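Local atomic coordinates of GDP-mannose-dependent alpha-(1-6)-phosphatidylinositol monomannoside mannosyltransferase (Corynebacterium glutamicum, PDB entry 3OKP), a protein that is a glycosyltransferase of the GT-B fold, built from two Rossmann-like domains. Residues Asn12-Arg17 and Ala51-Leu56; Val143-Ser148 and Glu166-Gly171; Ser215-Met220 and Ala230-Val235; Ala280-Gly285 and Gly309-Ala314. All coordinates share one frame; numbering follows the deposited sequence.

Contact 1: Asn12-Arg17 and Ala51-Leu56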
loop_
_atom_site.group_PDB
_atom_site.type_symbol
_atom_site.label_atom_id
_atom_site.label_comp_id
_atom_site.label_asym_id
_atom_site.label_seq_id
_atom_site.Cartn_x
_atom_site.Cartn_y
_atom_site.Cartn_z
ATOM N N ASN A 12 -17.993 -0.708 0.078
ATOM C CA ASN A 12 -18.173 -2.131 0.326
ATOM C C ASN A 12 -16.971 -2.702 1.086
ATOM O O ASN A 12 -16.989 -3.855 1.516
ATOM C CB ASN A 12 -18.362 -2.874 -1.001
ATOM C CG ASN A 12 -18.758 -4.330 -0.811
ATOM O OD1 ASN A 12 -19.703 -4.639 -0.089
ATOM N ND2 ASN A 12 -18.030 -5.231 -1.461
ATOM N N ASP A 13 -15.934 -1.884 1.248
ATOM C CA ASP A 13 -14.666 -2.326 1.826
ATOM C C ASP A 13 -14.385 -1.613 3.148
ATOM O O ASP A 13 -13.777 -0.545 3.167
ATOM C CB ASP A 13 -13.512 -2.058 0.851
ATOM C CG ASP A 13 -13.772 -2.607 -0.540
ATOM O OD1 ASP A 13 -13.980 -3.833 -0.680
ATOM O OD2 ASP A 13 -13.753 -1.804 -1.499
ATOM N N PHE A 14 -14.832 -2.205 4.248
ATOM C CA PHE A 14 -14.647 -1.611 5.569
ATOM C C PHE A 14 -14.350 -2.712 6.585
ATOM O O PHE A 14 -14.841 -3.831 6.432
ATOM C CB PHE A 14 -15.899 -0.815 5.969
ATOM C CG PHE A 14 -15.667 0.194 7.068
ATOM C CD1 PHE A 14 -14.894 1.332 6.840
ATOM C CD2 PHE A 14 -16.241 0.018 8.324
ATOM C CE1 PHE A 14 -14.677 2.268 7.854
ATOM C CE2 PHE A 14 -16.031 0.950 9.344
ATOM C CZ PHE A 14 -15.249 2.076 9.106
ATOM N N PRO A 15 -13.516 -2.416 7.605
ATOM C CA PRO A 15 -13.358 -3.341 8.728
ATOM C C PRO A 15 -14.711 -3.716 9.357
ATOM O O PRO A 15 -15.687 -2.982 9.173
ATOM C CB PRO A 15 -12.510 -2.542 9.718
ATOM C CG PRO A 15 -11.745 -1.594 8.881
ATOM C CD PRO A 15 -12.651 -1.228 7.750
ATOM N N PRO A 16 -14.772 -4.825 10.124
ATOM C CA PRO A 16 -13.669 -5.666 10.617
ATOM C C PRO A 16 -13.007 -6.591 9.584
ATOM O O PRO A 16 -11.981 -7.202 9.891
ATOM C CB PRO A 16 -14.327 -6.480 11.735
ATOM C CG PRO A 16 -15.745 -6.594 11.319
ATOM C CD PRO A 16 -16.083 -5.323 10.587
ATOM N N ARG A 17 -13.582 -6.696 8.386
ATOM C CA ARG A 17 -12.974 -7.484 7.308
ATOM C C ARG A 17 -11.553 -6.996 7.011
ATOM O O ARG A 17 -11.298 -5.790 6.968
ATOM C CB ARG A 17 -13.841 -7.439 6.042
ATOM C CG ARG A 17 -13.383 -8.381 4.926
ATOM C CD ARG A 17 -14.352 -8.370 3.752
ATOM N NE ARG A 17 -13.830 -9.117 2.609
ATOM N N ALA A 51 -19.590 -4.959 16.966
ATOM C CA ALA A 51 -18.483 -4.957 17.923
ATOM C C ALA A 51 -17.355 -4.017 17.501
ATOM O O ALA A 51 -16.787 -3.312 18.336
ATOM C CB ALA A 51 -17.954 -6.374 18.137
ATOM N N TYR A 52 -17.037 -4.008 16.207
ATOM C CA TYR A 52 -16.004 -3.120 15.676
ATOM C C TYR A 52 -16.429 -1.652 15.714
ATOM O O TYR A 52 -15.658 -0.794 16.146
ATOM C CB TYR A 52 -15.598 -3.521 14.251
ATOM C CG TYR A 52 -14.471 -2.672 13.704
ATOM C CD1 TYR A 52 -13.144 -2.960 14.019
ATOM C CD2 TYR A 52 -14.732 -1.569 12.887
ATOM C CE1 TYR A 52 -12.103 -2.175 13.532
ATOM C CE2 TYR A 52 -13.699 -0.776 12.398
ATOM C CZ TYR A 52 -12.387 -1.089 12.726
ATOM O OH TYR A 52 -11.357 -0.320 12.239
ATOM N N ASP A 53 -17.653 -1.374 15.267
ATOM C CA ASP A 53 -18.181 -0.008 15.202
ATOM C C ASP A 53 -18.270 0.647 16.584
ATOM O O ASP A 53 -18.110 1.864 16.717
ATOM C CB ASP A 53 -19.552 0.004 14.512
ATOM C CG ASP A 53 -19.487 -0.448 13.052
ATOM O OD1 ASP A 53 -18.371 -0.617 12.509
ATOM O OD2 ASP A 53 -20.565 -0.641 12.449
ATOM N N LYS A 54 -18.516 -0.179 17.600
ATOM C CA LYS A 54 -18.568 0.244 19.000
ATOM C C LYS A 54 -17.233 0.833 19.488
ATOM O O LYS A 54 -17.209 1.625 20.435
ATOM C CB LYS A 54 -18.990 -0.950 19.874
ATOM C CG LYS A 54 -19.326 -0.641 21.330
ATOM C CD LYS A 54 -20.652 0.096 21.484
ATOM C CE LYS A 54 -21.010 0.259 22.954
ATOM N NZ LYS A 54 -21.985 1.370 23.163
ATOM N N THR A 55 -16.134 0.453 18.834
ATOM C CA THR A 55 -14.797 0.923 19.222
ATOM C C THR A 55 -14.431 2.282 18.618
ATOM O O THR A 55 -13.472 2.921 19.055
ATOM C CB THR A 55 -13.679 -0.100 18.866
ATOM O OG1 THR A 55 -13.485 -0.142 17.444
ATOM C CG2 THR A 55 -14.014 -1.491 19.391
ATOM N N LEU A 56 -15.199 2.718 17.623
ATOM C CA LEU A 56 -14.881 3.927 16.858
ATOM C C LEU A 56 -15.459 5.205 17.477
ATOM O O LEU A 56 -16.458 5.156 18.200
ATOM C CB LEU A 56 -15.353 3.768 15.404
ATOM C CG LEU A 56 -14.871 2.520 14.650
ATOM C CD1 LEU A 56 -15.510 2.427 13.266
ATOM C CD2 LEU A 56 -13.344 2.477 14.543
#
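The loop that leaves strand 7-11 meets helix 46-53 closest at Pro16 and Tyr52, whose CA atoms are 6.1 Å apart; a cis peptide bond precedes Pro16, and residues Asp53 to Leu56 form a type I turn. Tyr52 O takes two bonds from Thr55, one from N and a shorter one from OG1 (2.6 Å). Between the segments the contact is apolar. Pro15 sets its CB over one face of the Tyr52 ring, 3.7 Å from the centroid and 27° off the normal, in a CH-pi contact. Pro16 packs its CB against Tyr52 CB at 4.1 Å. The Tyr52 ring reaches the prolines with CG anti to the backbone N (chi1 -177°). Phe14 CE2 lies at the edge of the tyrosine ring, 4.2 Å from Tyr52 CE2, and Leu56 CD1 approaches the Phe14 rim at CZ, also 4.2 Å away. Pro15 CD in turn sits over a face of Phe14. Asp53 forms a salt bridge with Arg62 of strand 59-63, and Arg62 also donates to Pro15 O. The interface thus rests on proline against aromatic carbon, with the charge of Asp53 probably balanced by the arginine that grips the loop carbonyl.

Contact 2: Val143-Ser148 and Glu166-Gly171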
loop_
_atom_site.group_PDB
_atom_site.type_symbol
_atom_site.label_atom_id
_atom_site.label_comp_id
_atom_site.label_asym_id
_atom_site.label_seq_id
_atom_site.Cartn_x
_atom_site.Cartn_y
_atom_site.Cartn_z
ATOM N N VAL A 143 -13.408 14.814 -7.924
ATOM C CA VAL A 143 -12.022 14.512 -7.578
ATOM C C VAL A 143 -11.775 13.009 -7.665
ATOM O O VAL A 143 -12.410 12.226 -6.959
ATOM C CB VAL A 143 -11.650 15.013 -6.155
ATOM C CG1 VAL A 143 -10.187 14.698 -5.840
ATOM C CG2 VAL A 143 -11.910 16.512 -6.010
ATOM N N LEU A 144 -10.860 12.612 -8.543
ATOM C CA LEU A 144 -10.442 11.220 -8.614
ATOM C C LEU A 144 -9.038 11.075 -8.042
ATOM O O LEU A 144 -8.090 11.692 -8.537
ATOM C CB LEU A 144 -10.496 10.695 -10.051
ATOM C CG LEU A 144 -10.360 9.172 -10.165
ATOM C CD1 LEU A 144 -11.722 8.488 -10.037
ATOM C CD2 LEU A 144 -9.684 8.788 -11.464
ATOM N N THR A 145 -8.909 10.268 -6.993
ATOM C CA THR A 145 -7.597 10.043 -6.386
ATOM C C THR A 145 -6.917 8.789 -6.942
ATOM O O THR A 145 -7.586 7.843 -7.363
ATOM C CB THR A 145 -7.632 10.028 -4.832
ATOM O OG1 THR A 145 -8.031 8.738 -4.353
ATOM C CG2 THR A 145 -8.567 11.112 -4.281
ATOM N N TYR A 146 -5.586 8.813 -6.954
ATOM C CA TYR A 146 -4.777 7.724 -7.492
ATOM C C TYR A 146 -3.578 7.470 -6.579
ATOM O O TYR A 146 -3.130 8.374 -5.873
ATOM C CB TYR A 146 -4.319 8.053 -8.922
ATOM C CG TYR A 146 -3.464 9.303 -9.037
ATOM C CD1 TYR A 146 -2.075 9.234 -8.920
ATOM C CD2 TYR A 146 -4.041 10.553 -9.269
ATOM C CE1 TYR A 146 -1.281 10.375 -9.025
ATOM C CE2 TYR A 146 -3.253 11.704 -9.375
ATOM C CZ TYR A 146 -1.875 11.603 -9.252
ATOM O OH TYR A 146 -1.085 12.727 -9.356
ATOM N N ILE A 147 -3.057 6.246 -6.605
ATOM C CA ILE A 147 -1.968 5.841 -5.704
ATOM C C ILE A 147 -0.553 6.125 -6.244
ATOM O O ILE A 147 0.376 6.345 -5.465
ATOM C CB ILE A 147 -2.102 4.354 -5.248
ATOM C CG1 ILE A 147 -1.891 3.388 -6.423
ATOM C CG2 ILE A 147 -3.454 4.124 -4.555
ATOM C CD1 ILE A 147 -1.681 1.932 -6.013
ATOM N N SER A 148 -0.398 6.118 -7.567
ATOM C CA SER A 148 0.896 6.397 -8.196
ATOM C C SER A 148 0.739 7.055 -9.564
ATOM O O SER A 148 -0.309 6.941 -10.203
ATOM C CB SER A 148 1.722 5.111 -8.330
ATOM O OG SER A 148 1.042 4.140 -9.109
ATOM N N GLU A 166 -5.926 13.705 -8.111
ATOM C CA GLU A 166 -5.143 13.974 -6.905
ATOM C C GLU A 166 -4.403 12.732 -6.411
ATOM O O GLU A 166 -4.987 11.654 -6.305
ATOM C CB GLU A 166 -6.044 14.519 -5.790
ATOM C CG GLU A 166 -6.699 15.865 -6.085
ATOM C CD GLU A 166 -5.764 17.052 -5.886
ATOM O OE1 GLU A 166 -4.664 16.876 -5.315
ATOM O OE2 GLU A 166 -6.137 18.168 -6.301
ATOM N N HIS A 167 -3.118 12.896 -6.107
ATOM C CA HIS A 167 -2.287 11.803 -5.606
ATOM C C HIS A 167 -2.607 11.506 -4.139
ATOM O O HIS A 167 -2.295 12.304 -3.250
ATOM C CB HIS A 167 -0.797 12.138 -5.796
ATOM C CG HIS A 167 0.133 10.996 -5.509
ATOM N ND1 HIS A 167 1.290 11.148 -4.775
ATOM C CD2 HIS A 167 0.080 9.689 -5.859
ATOM C CE1 HIS A 167 1.910 9.985 -4.687
ATOM N NE2 HIS A 167 1.194 9.081 -5.333
ATOM N N LEU A 168 -3.248 10.365 -3.892
ATOM C CA LEU A 168 -3.587 9.961 -2.527
ATOM C C LEU A 168 -3.262 8.487 -2.255
ATOM O O LEU A 168 -4.170 7.654 -2.133
ATOM C CB LEU A 168 -5.054 10.285 -2.199
ATOM C CG LEU A 168 -5.440 10.379 -0.715
ATOM C CD1 LEU A 168 -4.819 11.596 -0.047
ATOM C CD2 LEU A 168 -6.954 10.385 -0.541
ATOM N N PRO A 169 -1.959 8.158 -2.174
ATOM C CA PRO A 169 -1.545 6.813 -1.792
ATOM C C PRO A 169 -1.668 6.608 -0.289
ATOM O O PRO A 169 -1.844 7.573 0.454
ATOM C CB PRO A 169 -0.069 6.789 -2.191
ATOM C CG PRO A 169 0.371 8.199 -2.030
ATOM C CD PRO A 169 -0.799 9.026 -2.460
ATOM N N SER A 170 -1.562 5.358 0.149
ATOM C CA SER A 170 -1.476 5.044 1.568
ATOM C C SER A 170 -0.277 5.748 2.199
ATOM O O SER A 170 0.746 5.974 1.543
ATOM C CB SER A 170 -1.349 3.532 1.769
ATOM O OG SER A 170 -1.214 3.209 3.144
ATOM N N GLY A 171 -0.417 6.109 3.469
ATOM C CA GLY A 171 0.716 6.567 4.255
ATOM C C GLY A 171 1.367 5.395 4.966
ATOM O O GLY A 171 0.937 4.250 4.817
HETATM O O HOH W 1 -6.412 6.706 -4.500
#
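The backbone of His167 crosses the Tyr146 ring: its CA stands over one face, 3.8 Å from the centroid in a CH-pi contact, while the two rings lie oblique, planes 33° apart. Tyr146 carries CG between its backbone N and carbonyl carbon (chi1 61°), which turns the phenol across the neighbouring strand. His167 NE2 donates to Ile147 O at 2.9 Å, but the bond is bent (136°) and comes from above the carbonyl plane. Thr145 CB also touches Leu168 CB at 3.7 Å, and Val143 CG1 touches Glu166 CG. Parallel strand pairing sets these positions: Glu166 N to Leu144 O (3.0 Å), Tyr146 N to Glu166 O, and Leu168 N to Tyr146 O (2.8 Å). Strands 143-146 and 164-167, with helix 149-159 between them, form a beta-alpha-beta unit at one edge of the N-terminal Rossmann-like sheet. Farther out, Tyr146 OH bonds Gln149, Thr145 OG1 bonds Ser116, and Ser148, the N-cap of that helix, reaches Gly291 O. With NE2 as donor, the imidazole adds a bent side-chain link to a loop carbonyl just past the strand, with Pro169 CD over the centre of one face of its ring.

Contact 3: Ser215-Met220 and Ala230-Val235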
loop_
_atom_site.group_PDB
_atom_site.type_symbol
_atom_site.label_atom_id
_atom_site.label_comp_id
_atom_site.label_asym_id
_atom_site.label_seq_id
_atom_site.Cartn_x
_atom_site.Cartn_y
_atom_site.Cartn_z
ATOM N N SER A 215 14.212 -13.754 -8.042
ATOM C CA SER A 215 15.341 -12.951 -8.525
ATOM C C SER A 215 16.416 -12.817 -7.444
ATOM O O SER A 215 17.611 -12.935 -7.729
ATOM C CB SER A 215 14.868 -11.564 -8.967
ATOM O OG SER A 215 13.870 -11.650 -9.968
ATOM N N LEU A 216 15.973 -12.574 -6.209
ATOM C CA LEU A 216 16.851 -12.493 -5.038
ATOM C C LEU A 216 17.615 -13.795 -4.792
ATOM O O LEU A 216 18.832 -13.777 -4.567
ATOM C CB LEU A 216 16.037 -12.107 -3.793
ATOM C CG LEU A 216 16.174 -10.735 -3.109
ATOM C CD1 LEU A 216 16.852 -9.653 -3.956
ATOM C CD2 LEU A 216 14.828 -10.245 -2.564
ATOM N N ILE A 217 16.896 -14.917 -4.837
ATOM C CA ILE A 217 17.488 -16.242 -4.644
ATOM C C ILE A 217 18.551 -16.539 -5.710
ATOM O O ILE A 217 19.618 -17.079 -5.400
ATOM C CB ILE A 217 16.399 -17.352 -4.598
ATOM C CG1 ILE A 217 15.632 -17.284 -3.267
ATOM C CG2 ILE A 217 17.008 -18.734 -4.799
ATOM C CD1 ILE A 217 14.286 -18.008 -3.278
ATOM N N LYS A 218 18.261 -16.165 -6.954
ATOM C CA LYS A 218 19.186 -16.385 -8.068
ATOM C C LYS A 218 20.436 -15.506 -7.978
ATOM O O LYS A 218 21.486 -15.852 -8.523
ATOM C CB LYS A 218 18.474 -16.193 -9.411
ATOM C CG LYS A 218 17.501 -17.321 -9.751
ATOM C CD LYS A 218 16.773 -17.076 -11.061
ATOM C CE LYS A 218 15.679 -18.111 -11.285
ATOM N NZ LYS A 218 15.079 -17.994 -12.649
ATOM N N ALA A 219 20.317 -14.377 -7.284
ATOM C CA ALA A 219 21.447 -13.474 -7.064
ATOM C C ALA A 219 22.327 -13.900 -5.881
ATOM O O ALA A 219 23.475 -13.457 -5.768
ATOM C CB ALA A 219 20.955 -12.040 -6.877
ATOM N N MET A 220 21.797 -14.767 -5.015
ATOM C CA MET A 220 22.510 -15.155 -3.790
ATOM C C MET A 220 23.895 -15.826 -3.955
ATOM O O MET A 220 24.811 -15.487 -3.211
ATOM C CB MET A 220 21.618 -15.945 -2.820
ATOM C CG MET A 220 20.622 -15.079 -2.034
ATOM S SD MET A 220 21.337 -13.693 -1.105
ATOM C CE MET A 220 22.089 -14.549 0.276
ATOM N N ALA A 230 26.205 -14.174 4.698
ATOM C CA ALA A 230 25.057 -13.351 4.300
ATOM C C ALA A 230 23.755 -14.143 4.338
ATOM O O ALA A 230 23.691 -15.273 3.854
ATOM C CB ALA A 230 25.274 -12.755 2.915
ATOM N N GLN A 231 22.721 -13.539 4.915
ATOM C CA GLN A 231 21.428 -14.196 5.067
ATOM C C GLN A 231 20.332 -13.432 4.345
ATOM O O GLN A 231 20.150 -12.224 4.561
ATOM C CB GLN A 231 21.061 -14.356 6.548
ATOM C CG GLN A 231 22.014 -15.240 7.347
ATOM C CD GLN A 231 21.944 -16.707 6.949
ATOM O OE1 GLN A 231 20.880 -17.218 6.587
ATOM N NE2 GLN A 231 23.078 -17.391 7.020
ATOM N N LEU A 232 19.616 -14.145 3.483
ATOM C CA LEU A 232 18.408 -13.627 2.859
ATOM C C LEU A 232 17.199 -14.130 3.632
ATOM O O LEU A 232 16.944 -15.339 3.698
ATOM C CB LEU A 232 18.321 -14.049 1.387
ATOM C CG LEU A 232 17.047 -13.698 0.602
ATOM C CD1 LEU A 232 16.795 -12.191 0.555
ATOM C CD2 LEU A 232 17.116 -14.272 -0.805
ATOM N N LEU A 233 16.466 -13.197 4.229
ATOM C CA LEU A 233 15.272 -13.537 4.988
ATOM C C LEU A 233 14.035 -13.306 4.139
ATOM O O LEU A 233 13.725 -12.174 3.763
ATOM C CB LEU A 233 15.193 -12.726 6.285
ATOM C CG LEU A 233 16.397 -12.757 7.235
ATOM C CD1 LEU A 233 16.139 -11.846 8.416
ATOM C CD2 LEU A 233 16.710 -14.177 7.711
ATOM N N ILE A 234 13.342 -14.395 3.832
ATOM C CA ILE A 234 12.107 -14.325 3.074
ATOM C C ILE A 234 10.931 -14.379 4.047
ATOM O O ILE A 234 10.624 -15.427 4.629
ATOM C CB ILE A 234 12.054 -15.416 1.973
ATOM C CG1 ILE A 234 13.148 -15.146 0.929
ATOM C CG2 ILE A 234 10.682 -15.451 1.313
ATOM C CD1 ILE A 234 13.474 -16.321 0.035
ATOM N N VAL A 235 10.307 -13.220 4.241
ATOM C CA VAL A 235 9.206 -13.067 5.191
ATOM C C VAL A 235 7.889 -12.950 4.435
ATOM O O VAL A 235 7.722 -12.065 3.590
ATOM C CB VAL A 235 9.410 -11.834 6.116
ATOM C CG1 VAL A 235 8.233 -11.663 7.077
ATOM C CG2 VAL A 235 10.714 -11.954 6.896
#
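Leu232 projects from strand 231-235 toward helix 213-226; the axes of helical segment 215-220 and strand 231-235 approach to 10.2 Å and run nearly antiparallel (165°). They are the second and third elements of a beta-alpha-beta unit, strand 200-204, helix 213-226, strand 231-235, in the C-terminal Rossmann-like domain of the GT-B fold. The tight part gathers round the forked end of Leu232. With CG anti to the backbone N (chi1 175°), its CD2 methyl pushes toward the helix, meeting Leu216 CB and Met220 CG each at 3.8 Å, and Ile217 CG1 at 4.2 Å. CD1 turns to Leu216 CG, 4.0 Å away; the two leucine side chains cross at about a right angle. Farther along the strand the packing thins to one pair, Ile217 CD1 against Ile234 CD1 at 3.8 Å, where the methyl ends of two branched chains meet. Lys218 lies on the exposed side of the helix, whereas Ala219, which does not touch the strand, is buried against Leu334 and Ser335 of helix 331-342. Leu233 and Val235 place their side chains on the other face of the sheet, and Val235 touches the bound guanosine-5'-diphosphate-alpha-D-mannose. At the Ala230 end, Met220 folds back through bends at chi2 and chi3, laying SD 3.9 Å from Leu232 CB and bringing CE 4.0 Å from Ala230 O.

Contact 4: Ala280-Gly285 and Gly309-Ala314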
loop_
_atom_site.group_PDB
_atom_site.type_symbol
_atom_site.label_atom_id
_atom_site.label_comp_id
_atom_site.label_asym_id
_atom_site.label_seq_id
_atom_site.Cartn_x
_atom_site.Cartn_y
_atom_site.Cartn_z
ATOM N N ALA A 280 10.628 -6.067 -7.555
ATOM C CA ALA A 280 9.353 -6.290 -8.237
ATOM C C ALA A 280 9.469 -6.166 -9.756
ATOM O O ALA A 280 10.101 -5.237 -10.266
ATOM C CB ALA A 280 8.291 -5.323 -7.705
ATOM N N ARG A 281 8.870 -7.120 -10.465
ATOM C CA ARG A 281 8.799 -7.080 -11.924
ATOM C C ARG A 281 7.345 -7.121 -12.389
ATOM O O ARG A 281 6.492 -7.732 -11.738
ATOM C CB ARG A 281 9.603 -8.225 -12.557
ATOM C CG ARG A 281 9.032 -9.620 -12.319
ATOM C CD ARG A 281 9.777 -10.670 -13.132
ATOM N NE ARG A 281 9.272 -12.017 -12.874
ATOM C CZ ARG A 281 9.660 -12.793 -11.864
ATOM N NH1 ARG A 281 10.568 -12.363 -10.997
ATOM N NH2 ARG A 281 9.136 -14.004 -11.721
ATOM N N THR A 282 7.068 -6.463 -13.511
ATOM C CA THR A 282 5.737 -6.498 -14.110
ATOM C C THR A 282 5.550 -7.793 -14.896
ATOM O O THR A 282 6.416 -8.187 -15.679
ATOM C CB THR A 282 5.484 -5.261 -14.998
ATOM O OG1 THR A 282 5.596 -4.082 -14.196
ATOM C CG2 THR A 282 4.089 -5.305 -15.623
ATOM N N ARG A 283 4.419 -8.453 -14.652
ATOM C CA ARG A 283 4.068 -9.712 -15.299
ATOM C C ARG A 283 2.620 -9.670 -15.780
ATOM O O ARG A 283 2.015 -8.598 -15.861
ATOM C CB ARG A 283 4.240 -10.873 -14.317
ATOM C CG ARG A 283 5.680 -11.258 -14.024
ATOM C CD ARG A 283 5.771 -12.219 -12.847
ATOM N NE ARG A 283 4.612 -13.107 -12.759
ATOM C CZ ARG A 283 4.551 -14.343 -13.247
ATOM N NH1 ARG A 283 5.591 -14.885 -13.871
ATOM N NH2 ARG A 283 3.442 -15.044 -13.100
ATOM N N GLY A 284 2.071 -10.845 -16.088
ATOM C CA GLY A 284 0.662 -10.997 -16.446
ATOM C C GLY A 284 0.217 -10.119 -17.600
ATOM O O GLY A 284 -0.890 -9.579 -17.583
ATOM N N GLY A 285 1.089 -9.975 -18.596
ATOM C CA GLY A 285 0.802 -9.169 -19.781
ATOM C C GLY A 285 0.677 -7.683 -19.505
ATOM O O GLY A 285 -0.002 -6.972 -20.243
ATOM N N GLY A 309 12.234 -2.674 -7.279
ATOM C CA GLY A 309 12.149 -3.136 -8.662
ATOM C C GLY A 309 11.634 -2.071 -9.611
ATOM O O GLY A 309 11.295 -0.957 -9.197
ATOM N N THR A 310 11.580 -2.423 -10.891
ATOM C CA THR A 310 11.171 -1.496 -11.945
ATOM C C THR A 310 9.659 -1.489 -12.178
ATOM O O THR A 310 9.155 -0.653 -12.928
ATOM C CB THR A 310 11.864 -1.829 -13.282
ATOM O OG1 THR A 310 11.623 -3.204 -13.611
ATOM C CG2 THR A 310 13.370 -1.577 -13.197
ATOM N N SER A 311 8.947 -2.416 -11.539
ATOM C CA SER A 311 7.513 -2.608 -11.776
ATOM C C SER A 311 6.634 -1.451 -11.314
ATOM O O SER A 311 6.722 -1.016 -10.164
ATOM C CB SER A 311 7.024 -3.891 -11.107
ATOM O OG SER A 311 5.671 -4.152 -11.444
ATOM N N GLY A 312 5.787 -0.973 -12.222
ATOM C CA GLY A 312 4.743 0.001 -11.903
ATOM C C GLY A 312 5.179 1.232 -11.136
ATOM O O GLY A 312 6.029 1.995 -11.599
ATOM N N GLY A 313 4.586 1.422 -9.960
ATOM C CA GLY A 313 4.878 2.581 -9.118
ATOM C C GLY A 313 5.999 2.383 -8.112
ATOM O O GLY A 313 6.292 3.288 -7.332
ATOM N N ALA A 314 6.629 1.207 -8.127
ATOM C CA ALA A 314 7.730 0.893 -7.198
ATOM C C ALA A 314 8.862 1.932 -7.154
ATOM O O ALA A 314 9.272 2.332 -6.061
ATOM C CB ALA A 314 8.291 -0.508 -7.459
HETATM O O HOH W 2 12.376 -5.686 -11.677
HETATM O O HOH W 3 5.506 -6.566 -9.674
HETATM O O HOH W 4 9.079 -4.803 -14.567
HETATM O O HOH W 5 5.927 -1.662 -15.263
#
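Direct hydrogen bonds join Thr282 to Ser311 and Ala280 to Ser311. The hydroxyls of Thr282 and Ser311 meet at 2.8 Å between OG1 and OG; Ser311 OG stands anti to its backbone N (chi1 -174°), turned toward the 280-285 loop, and also accepts a bond from Glu290 N. The second bond, Ser311 N to Ala280 O, is weak at 3.3 Å. That carbonyl oxygen further faces Gly309 CA in a CA-H...O contact, also at 3.3 Å. Nonpolar contact is slight: Ala280 CB lies 3.9 Å from Ser311 CB, with Tyr296 of helix 294-301 against Ala280. Both segments are loops following neighbouring parallel strands, 275-278 and 306-308, of the C-terminal Rossmann-like domain, and a type II' turn from Ser311 to Ala314 shapes the second. Water adds several bridges. One lies 2.7 Å from Ala280 O and near Thr310 OG1, bridging them; another accepts from Thr282 N at 2.8 Å and donates to Thr310 OG1, which is also bonded to Glu327. A third donates to Arg281 O and bonds Ser311 OG, and a fourth lies between Thr282 OG1 and Gly312 N. Among charged groups, Arg281 points its guanidinium from the contact to a salt bridge with Asp214.

How the contacts relate
Contacts 1 and 2 belong to the N-terminal Rossmann-like domain, contacts 3 and 4 to the C-terminal one, and all four follow in series along the chain. Contact 1 is the remote one, its centre about 38 Å from that of contact 3, on the opposite side of the chain's centre. Contact 4 links contacts 2 and 3: Ser148 CB of contact 2 packs on Gly313 CA at 4.1 Å, across the two domains, and Ser215 OG of contact 3 lies 3.5 Å from Arg281 NH1. The side chain of Ile147 is about 8 Å from the bound guanosine-5'-diphosphate-alpha-D-mannose, those of Ile234 and Ala280 about 9 Å; contact 3 also holds a residue of its pocket.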